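2-polyprenyl-6-methoxyphenol hydroxylase-like FAD-dependent oxidoreductase (Streptomyces sp. NRRL 11266, PDB 6UI5) binds FAD in a Rossmann-type domain and probably ends in a thioredoxin-like region, as an FAD-dependent oxidoreductase. Local coordinates at residues A[229-241]-A[253-265]. Sequence-based numbering, arbitrary orientation.
With FAD (flavin-adenine dinucleotide), chain C.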
loop_
_atom_site.group_PDB
_atom_site.type_symbol
_atom_site.label_atom_id
_atom_site.label_comp_id
_atom_site.label_asym_id
_atom_site.label_seq_id
_atom_site.Cartn_x
_atom_site.Cartn_y
_atom_site.Cartn_z
ATOM N N PRO A 229 -25.323 12.281 -7.753
ATOM C CA PRO A 229 -25.122 13.703 -8.041
ATOM C C PRO A 229 -26.441 14.406 -8.304
ATOM O O PRO A 229 -27.307 13.891 -9.009
ATOM C CB PRO A 229 -24.239 13.681 -9.294
ATOM C CG PRO A 229 -23.611 12.328 -9.303
ATOM C CD PRO A 229 -24.660 11.428 -8.752
ATOM N N GLU A 230 -26.584 15.588 -7.711
ATOM C CA GLU A 230 -27.790 16.388 -7.920
ATOM C C GLU A 230 -28.086 16.589 -9.406
ATOM O O GLU A 230 -29.242 16.478 -9.836
ATOM C CB GLU A 230 -27.634 17.736 -7.220
ATOM C CG GLU A 230 -28.851 18.214 -6.476
ATOM C CD GLU A 230 -28.624 19.564 -5.832
ATOM O OE1 GLU A 230 -28.151 19.612 -4.677
ATOM O OE2 GLU A 230 -28.915 20.583 -6.485
ATOM N N PHE A 231 -27.055 16.854 -10.210
ATOM C CA PHE A 231 -27.212 17.218 -11.612
ATOM C C PHE A 231 -26.624 16.162 -12.531
ATOM O O PHE A 231 -25.596 15.554 -12.221
ATOM C CB PHE A 231 -26.532 18.544 -11.916
ATOM C CG PHE A 231 -26.850 19.610 -10.930
ATOM C CD1 PHE A 231 -27.980 20.408 -11.084
ATOM C CD2 PHE A 231 -26.028 19.810 -9.833
ATOM C CE1 PHE A 231 -28.278 21.392 -10.163
ATOM C CE2 PHE A 231 -26.317 20.794 -8.910
ATOM C CZ PHE A 231 -27.445 21.588 -9.075
ATOM N N GLU A 232 -27.280 15.963 -13.669
ATOM C CA GLU A 232 -26.716 15.140 -14.719
ATOM C C GLU A 232 -25.507 15.840 -15.322
ATOM O O GLU A 232 -25.475 17.068 -15.442
ATOM C CB GLU A 232 -27.758 14.848 -15.800
ATOM C CG GLU A 232 -28.693 13.715 -15.421
ATOM C CD GLU A 232 -27.961 12.571 -14.718
ATOM O OE1 GLU A 232 -26.987 12.016 -15.291
ATOM O OE2 GLU A 232 -28.353 12.235 -13.577
ATOM N N ASP A 233 -24.504 15.052 -15.683
ATOM C CA ASP A 233 -23.304 15.601 -16.291
ATOM C C ASP A 233 -23.674 16.408 -17.523
ATOM O O ASP A 233 -24.396 15.924 -18.394
ATOM C CB ASP A 233 -22.342 14.468 -16.673
ATOM C CG ASP A 233 -21.916 13.629 -15.478
ATOM O OD1 ASP A 233 -22.595 13.700 -14.423
ATOM O OD2 ASP A 233 -20.905 12.891 -15.601
ATOM N N GLY A 234 -23.177 17.643 -17.593
ATOM C CA GLY A 234 -23.555 18.549 -18.658
ATOM C C GLY A 234 -23.427 20.020 -18.299
ATOM O O GLY A 234 -22.716 20.402 -17.368
ATOM N N PRO A 235 -24.178 20.871 -19.000
ATOM C CA PRO A 235 -23.749 22.273 -19.157
ATOM C C PRO A 235 -23.749 23.126 -17.886
ATOM O O PRO A 235 -22.898 24.013 -17.781
ATOM C CB PRO A 235 -24.729 22.808 -20.209
ATOM C CG PRO A 235 -25.182 21.568 -20.954
ATOM C CD PRO A 235 -25.325 20.557 -19.868
ATOM N N ALA A 236 -24.659 22.936 -16.937
ATOM C CA ALA A 236 -24.500 23.599 -15.638
ATOM C C ALA A 236 -24.600 25.117 -15.733
ATOM O O ALA A 236 -24.497 25.697 -16.817
ATOM C CB ALA A 236 -23.156 23.242 -14.972
ATOM N N THR A 237 -24.817 25.778 -14.602
ATOM C CA THR A 237 -24.942 27.226 -14.582
ATOM C C THR A 237 -23.911 27.811 -13.628
ATOM O O THR A 237 -23.389 27.122 -12.744
ATOM C CB THR A 237 -26.344 27.660 -14.159
ATOM O OG1 THR A 237 -26.441 27.583 -12.733
ATOM C CG2 THR A 237 -27.378 26.724 -14.768
ATOM N N LEU A 238 -23.629 29.105 -13.807
ATOM C CA LEU A 238 -22.642 29.739 -12.945
ATOM C C LEU A 238 -23.204 29.991 -11.550
ATOM O O LEU A 238 -22.469 29.894 -10.560
ATOM C CB LEU A 238 -22.115 31.033 -13.579
ATOM C CG LEU A 238 -21.119 31.798 -12.706
ATOM C CD1 LEU A 238 -20.042 32.455 -13.575
ATOM C CD2 LEU A 238 -21.853 32.854 -11.884
ATOM N N GLU A 239 -24.487 30.327 -11.446
ATOM C CA GLU A 239 -25.091 30.377 -10.120
ATOM C C GLU A 239 -24.875 29.053 -9.394
ATOM O O GLU A 239 -24.573 29.036 -8.196
ATOM C CB GLU A 239 -26.581 30.730 -10.213
ATOM C CG GLU A 239 -26.848 32.184 -10.606
ATOM C CD GLU A 239 -26.473 32.489 -12.053
ATOM O OE1 GLU A 239 -26.686 31.606 -12.910
ATOM O OE2 GLU A 239 -25.964 33.601 -12.329
ATOM N N GLN A 240 -24.973 27.931 -10.121
ATOM C CA GLN A 240 -24.707 26.631 -9.513
ATOM C C GLN A 240 -23.269 26.540 -9.005
ATOM O O GLN A 240 -23.009 25.900 -7.970
ATOM C CB GLN A 240 -25.005 25.513 -10.518
ATOM C CG GLN A 240 -26.478 25.119 -10.589
ATOM C CD GLN A 240 -26.847 24.421 -11.881
ATOM O OE1 GLN A 240 -26.017 24.249 -12.769
ATOM N NE2 GLN A 240 -28.111 24.037 -12.001
ATOM N N LEU A 241 -22.335 27.210 -9.697
ATOM C CA LEU A 241 -20.947 27.268 -9.246
ATOM C C LEU A 241 -20.791 28.197 -8.052
ATOM O O LEU A 241 -20.088 27.859 -7.091
ATOM C CB LEU A 241 -20.028 27.723 -10.381
ATOM C CG LEU A 241 -18.642 28.190 -9.927
ATOM C CD1 LEU A 241 -17.867 27.033 -9.310
ATOM C CD2 LEU A 241 -17.858 28.700 -11.100
ATOM N N LEU A 253 -17.546 33.930 -4.983
ATOM C CA LEU A 253 -16.818 34.408 -6.144
ATOM C C LEU A 253 -17.582 35.561 -6.785
ATOM O O LEU A 253 -18.769 35.423 -7.088
ATOM C CB LEU A 253 -16.671 33.234 -7.111
ATOM C CG LEU A 253 -16.112 33.308 -8.512
ATOM C CD1 LEU A 253 -14.610 33.052 -8.451
ATOM C CD2 LEU A 253 -16.821 32.240 -9.319
ATOM N N LYS A 254 -16.905 36.688 -7.010
ATOM C CA LYS A 254 -17.575 37.904 -7.472
ATOM C C LYS A 254 -18.001 37.772 -8.935
ATOM O O LYS A 254 -17.807 38.699 -9.729
ATOM C CB LYS A 254 -16.648 39.110 -7.265
ATOM C CG LYS A 254 -17.300 40.492 -7.281
ATOM C CD LYS A 254 -16.237 41.581 -7.121
ATOM C CE LYS A 254 -15.281 41.598 -8.314
ATOM N NZ LYS A 254 -13.978 42.263 -8.024
ATOM N N ALA A 255 -18.674 36.669 -9.262
ATOM C CA ALA A 255 -18.751 36.129 -10.619
ATOM C C ALA A 255 -19.306 37.100 -11.662
ATOM O O ALA A 255 -20.354 37.720 -11.461
ATOM C CB ALA A 255 -19.608 34.875 -10.585
ATOM N N THR A 256 -18.632 37.168 -12.817
ATOM C CA THR A 256 -19.062 38.039 -13.903
ATOM C C THR A 256 -19.792 37.282 -15.017
ATOM O O THR A 256 -20.990 37.492 -15.221
ATOM C CB THR A 256 -17.868 38.811 -14.477
ATOM O OG1 THR A 256 -17.577 39.922 -13.613
ATOM C CG2 THR A 256 -18.174 39.357 -15.873
ATOM N N GLU A 257 -19.076 36.433 -15.748
ATOM C CA GLU A 257 -19.640 35.724 -16.890
ATOM C C GLU A 257 -18.998 34.344 -16.954
ATOM O O GLU A 257 -17.875 34.141 -16.483
ATOM C CB GLU A 257 -19.404 36.500 -18.191
ATOM C CG GLU A 257 -20.511 36.337 -19.207
ATOM C CD GLU A 257 -20.157 37.002 -20.519
ATOM O OE1 GLU A 257 -18.953 37.200 -20.778
ATOM O OE2 GLU A 257 -21.084 37.342 -21.284
ATOM N N ALA A 258 -19.715 33.395 -17.551
ATOM C CA ALA A 258 -19.234 32.022 -17.689
ATOM C C ALA A 258 -19.052 31.692 -19.167
ATOM O O ALA A 258 -20.020 31.739 -19.942
ATOM C CB ALA A 258 -20.194 31.031 -17.034
ATOM N N HIS A 259 -17.812 31.370 -19.562
ATOM C CA HIS A 259 -17.561 30.991 -20.952
ATOM C C HIS A 259 -18.056 29.577 -21.218
ATOM O O HIS A 259 -18.690 29.305 -22.244
ATOM C CB HIS A 259 -16.071 31.103 -21.272
ATOM C CG HIS A 259 -15.468 32.407 -20.864
ATOM N ND1 HIS A 259 -15.651 33.566 -21.589
ATOM C CD2 HIS A 259 -14.707 32.746 -19.796
ATOM C CE1 HIS A 259 -15.020 34.561 -20.990
ATOM N NE2 HIS A 259 -14.438 34.089 -19.901
ATOM N N TRP A 260 -17.771 28.669 -20.293
ATOM C CA TRP A 260 -18.225 27.289 -20.334
ATOM C C TRP A 260 -17.969 26.694 -18.954
ATOM O O TRP A 260 -16.881 26.840 -18.416
ATOM C CB TRP A 260 -17.520 26.475 -21.441
ATOM C CG TRP A 260 -16.052 26.194 -21.181
ATOM C CD1 TRP A 260 -15.000 27.007 -21.481
ATOM C CD2 TRP A 260 -15.487 25.021 -20.551
ATOM N NE1 TRP A 260 -13.820 26.420 -21.089
ATOM C CE2 TRP A 260 -14.088 25.204 -20.515
ATOM C CE3 TRP A 260 -16.026 23.838 -20.024
ATOM C CZ2 TRP A 260 -13.208 24.247 -19.966
ATOM C CZ3 TRP A 260 -15.134 22.870 -19.464
ATOM C CH2 TRP A 260 -13.752 23.094 -19.447
ATOM N N LEU A 261 -18.980 26.056 -18.383
ATOM C CA LEU A 261 -18.821 25.260 -17.186
ATOM C C LEU A 261 -19.610 23.971 -17.395
ATOM O O LEU A 261 -20.444 23.878 -18.300
ATOM C CB LEU A 261 -19.274 26.021 -15.933
ATOM C CG LEU A 261 -18.695 27.379 -15.522
ATOM C CD1 LEU A 261 -19.217 27.690 -14.092
ATOM C CD2 LEU A 261 -17.141 27.461 -15.596
ATOM N N GLN A 262 -19.283 22.940 -16.609
ATOM C CA GLN A 262 -19.865 21.621 -16.836
ATOM C C GLN A 262 -20.029 20.881 -15.522
ATOM O O GLN A 262 -19.083 20.824 -14.733
ATOM C CB GLN A 262 -19.001 20.763 -17.778
ATOM C CG GLN A 262 -18.718 21.325 -19.167
ATOM C CD GLN A 262 -19.308 20.490 -20.278
ATOM O OE1 GLN A 262 -20.508 20.145 -20.258
ATOM N NE2 GLN A 262 -18.473 20.162 -21.278
ATOM N N HIS A 263 -21.200 20.276 -15.310
ATOM C CA HIS A 263 -21.315 19.210 -14.323
ATOM C C HIS A 263 -20.489 17.998 -14.760
ATOM O O HIS A 263 -20.452 17.646 -15.946
ATOM C CB HIS A 263 -22.768 18.808 -14.140
ATOM C CG HIS A 263 -23.606 19.909 -13.575
ATOM N ND1 HIS A 263 -23.292 20.530 -12.381
ATOM C CD2 HIS A 263 -24.710 20.534 -14.056
ATOM C CE1 HIS A 263 -24.174 21.487 -12.151
ATOM N NE2 HIS A 263 -25.046 21.505 -13.148
ATOM N N TYR A 264 -19.801 17.363 -13.810
ATOM C CA TYR A 264 -19.122 16.096 -14.080
ATOM C C TYR A 264 -19.327 15.156 -12.899
ATOM O O TYR A 264 -19.382 15.591 -11.745
ATOM C CB TYR A 264 -17.625 16.303 -14.358
ATOM C CG TYR A 264 -16.789 16.482 -13.102
ATOM C CD1 TYR A 264 -16.293 15.379 -12.410
ATOM C CD2 TYR A 264 -16.498 17.749 -12.608
ATOM C CE1 TYR A 264 -15.550 15.530 -11.261
ATOM C CE2 TYR A 264 -15.736 17.911 -11.457
ATOM C CZ TYR A 264 -15.271 16.793 -10.787
ATOM O OH TYR A 264 -14.519 16.916 -9.633
ATOM N N SER A 265 -19.443 13.857 -13.191
ATOM C CA SER A 265 -19.354 12.835 -12.157
ATOM C C SER A 265 -18.228 11.895 -12.573
ATOM O O SER A 265 -17.851 11.849 -13.742
ATOM C CB SER A 265 -20.698 12.041 -11.937
ATOM O OG SER A 265 -21.224 11.507 -13.144
HETATM P PA FAD C . -12.452 12.821 -25.004
HETATM O O1A FAD C . -11.576 13.945 -24.497
HETATM O O2A FAD C . -13.669 12.716 -24.101
HETATM O O5B FAD C . -12.773 12.998 -26.621
HETATM C C5B FAD C . -13.727 12.156 -27.249
HETATM C C4B FAD C . -14.258 12.883 -28.527
HETATM O O4B FAD C . -15.036 12.129 -29.264
HETATM C C3B FAD C . -15.139 14.087 -28.117
HETATM O O3B FAD C . -14.863 15.126 -28.951
HETATM C C2B FAD C . -16.580 13.585 -28.333
HETATM O O2B FAD C . -17.467 14.774 -28.428
HETATM C C1B FAD C . -16.453 12.949 -29.466
HETATM N N9A FAD C . -17.439 11.922 -29.742
HETATM C C8A FAD C . -18.041 11.109 -28.845
HETATM N N7A FAD C . -18.832 10.253 -29.526
HETATM C C5A FAD C . -18.698 10.527 -30.846
HETATM C C6A FAD C . -19.264 9.966 -31.985
HETATM N N6A FAD C . -20.205 8.913 -32.336
HETATM N N1A FAD C . -18.962 10.441 -33.197
HETATM C C2A FAD C . -18.090 11.465 -33.327
HETATM N N3A FAD C . -17.523 12.004 -32.210
HETATM C C4A FAD C . -17.827 11.542 -30.977
HETATM N N1 FAD C . -6.807 15.298 -17.990
HETATM C C2 FAD C . -5.459 15.636 -17.448
HETATM O O2 FAD C . -4.465 15.245 -17.966
HETATM N N3 FAD C . -5.372 16.490 -16.229
HETATM C C4 FAD C . -6.602 16.975 -15.600
HETATM O O4 FAD C . -6.565 17.657 -14.632
HETATM C C4X FAD C . -7.948 16.610 -16.176
HETATM N N5 FAD C . -9.123 17.115 -15.504
HETATM C C5X FAD C . -10.462 16.762 -16.038
HETATM C C6 FAD C . -11.592 17.250 -15.378
HETATM C C7 FAD C . -12.859 16.942 -15.859
HETATM C C7M FAD C . -13.882 17.604 -14.945
HETATM C C8 FAD C . -13.029 16.149 -17.004
HETATM C C8M FAD C . -14.465 15.866 -17.462
HETATM C C9 FAD C . -11.894 15.654 -17.670
HETATM C C9A FAD C . -10.595 15.950 -17.193
HETATM N N10 FAD C . -9.363 15.417 -17.890
HETATM C C10 FAD C . -8.050 15.776 -17.362
HETATM C "C1'" FAD C . -9.533 14.606 -19.113
HETATM C "C2'" FAD C . -8.931 13.191 -19.177
HETATM O "O2'" FAD C . -7.584 13.215 -19.471
HETATM C "C3'" FAD C . -9.540 12.415 -20.343
HETATM O "O3'" FAD C . -9.168 11.084 -20.177
HETATM C "C4'" FAD C . -9.053 12.826 -21.748
HETATM O "O4'" FAD C . -9.306 14.163 -22.078
HETATM C "C5'" FAD C . -9.888 11.948 -22.688
HETATM O "O5'" FAD C . -9.312 11.882 -23.962
HETATM P P FAD C . -10.087 11.089 -25.188
HETATM O O1P FAD C . -9.642 11.678 -26.506
HETATM O O2P FAD C . -9.940 9.580 -25.144
HETATM O O3P FAD C . -11.694 11.354 -24.907
#
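With chi1 at -64°, H263 sets CG beside its own backbone N and anti to its carbonyl carbon; F231, turned likewise (chi1 -47°), puts CB over the imidazole centre and its ring alongside as an offset stack, planes 3° apart and centroids 4.3 Å from each other. The loop leading into helix 238-249 packs against strand 257-271 of the antiparallel sheet, within the FAD-binding family region. A236 CB closes the opposite imidazole face as a CH-pi contact, 3.3 Å from the centroid, so the ring is sandwiched. At its edge H263 NE2 donates to Q240 OE1 (2.9 Å), a bent bond made from one face of the amide. T237 N donates to the same oxygen from the other face, and Q240 N returns a bond to T237 OG1: a capping box at the helix start, tied to the histidine. Beyond it, L241 CD2 meets L261 CD1 at 3.4 Å, while L238 puts CD2 on A255 CB and CD1 on A258 CB. Y264 points away from the loop; the flavin methyl C7M lies over one face of its ring, offset toward the rim, and its OH is bonded to S221 O. D233 OD2 accepts twice from S265: OG comes in on the syn lone pair at 2.8 Å, N from above the carboxylate plane at 3.0 Å.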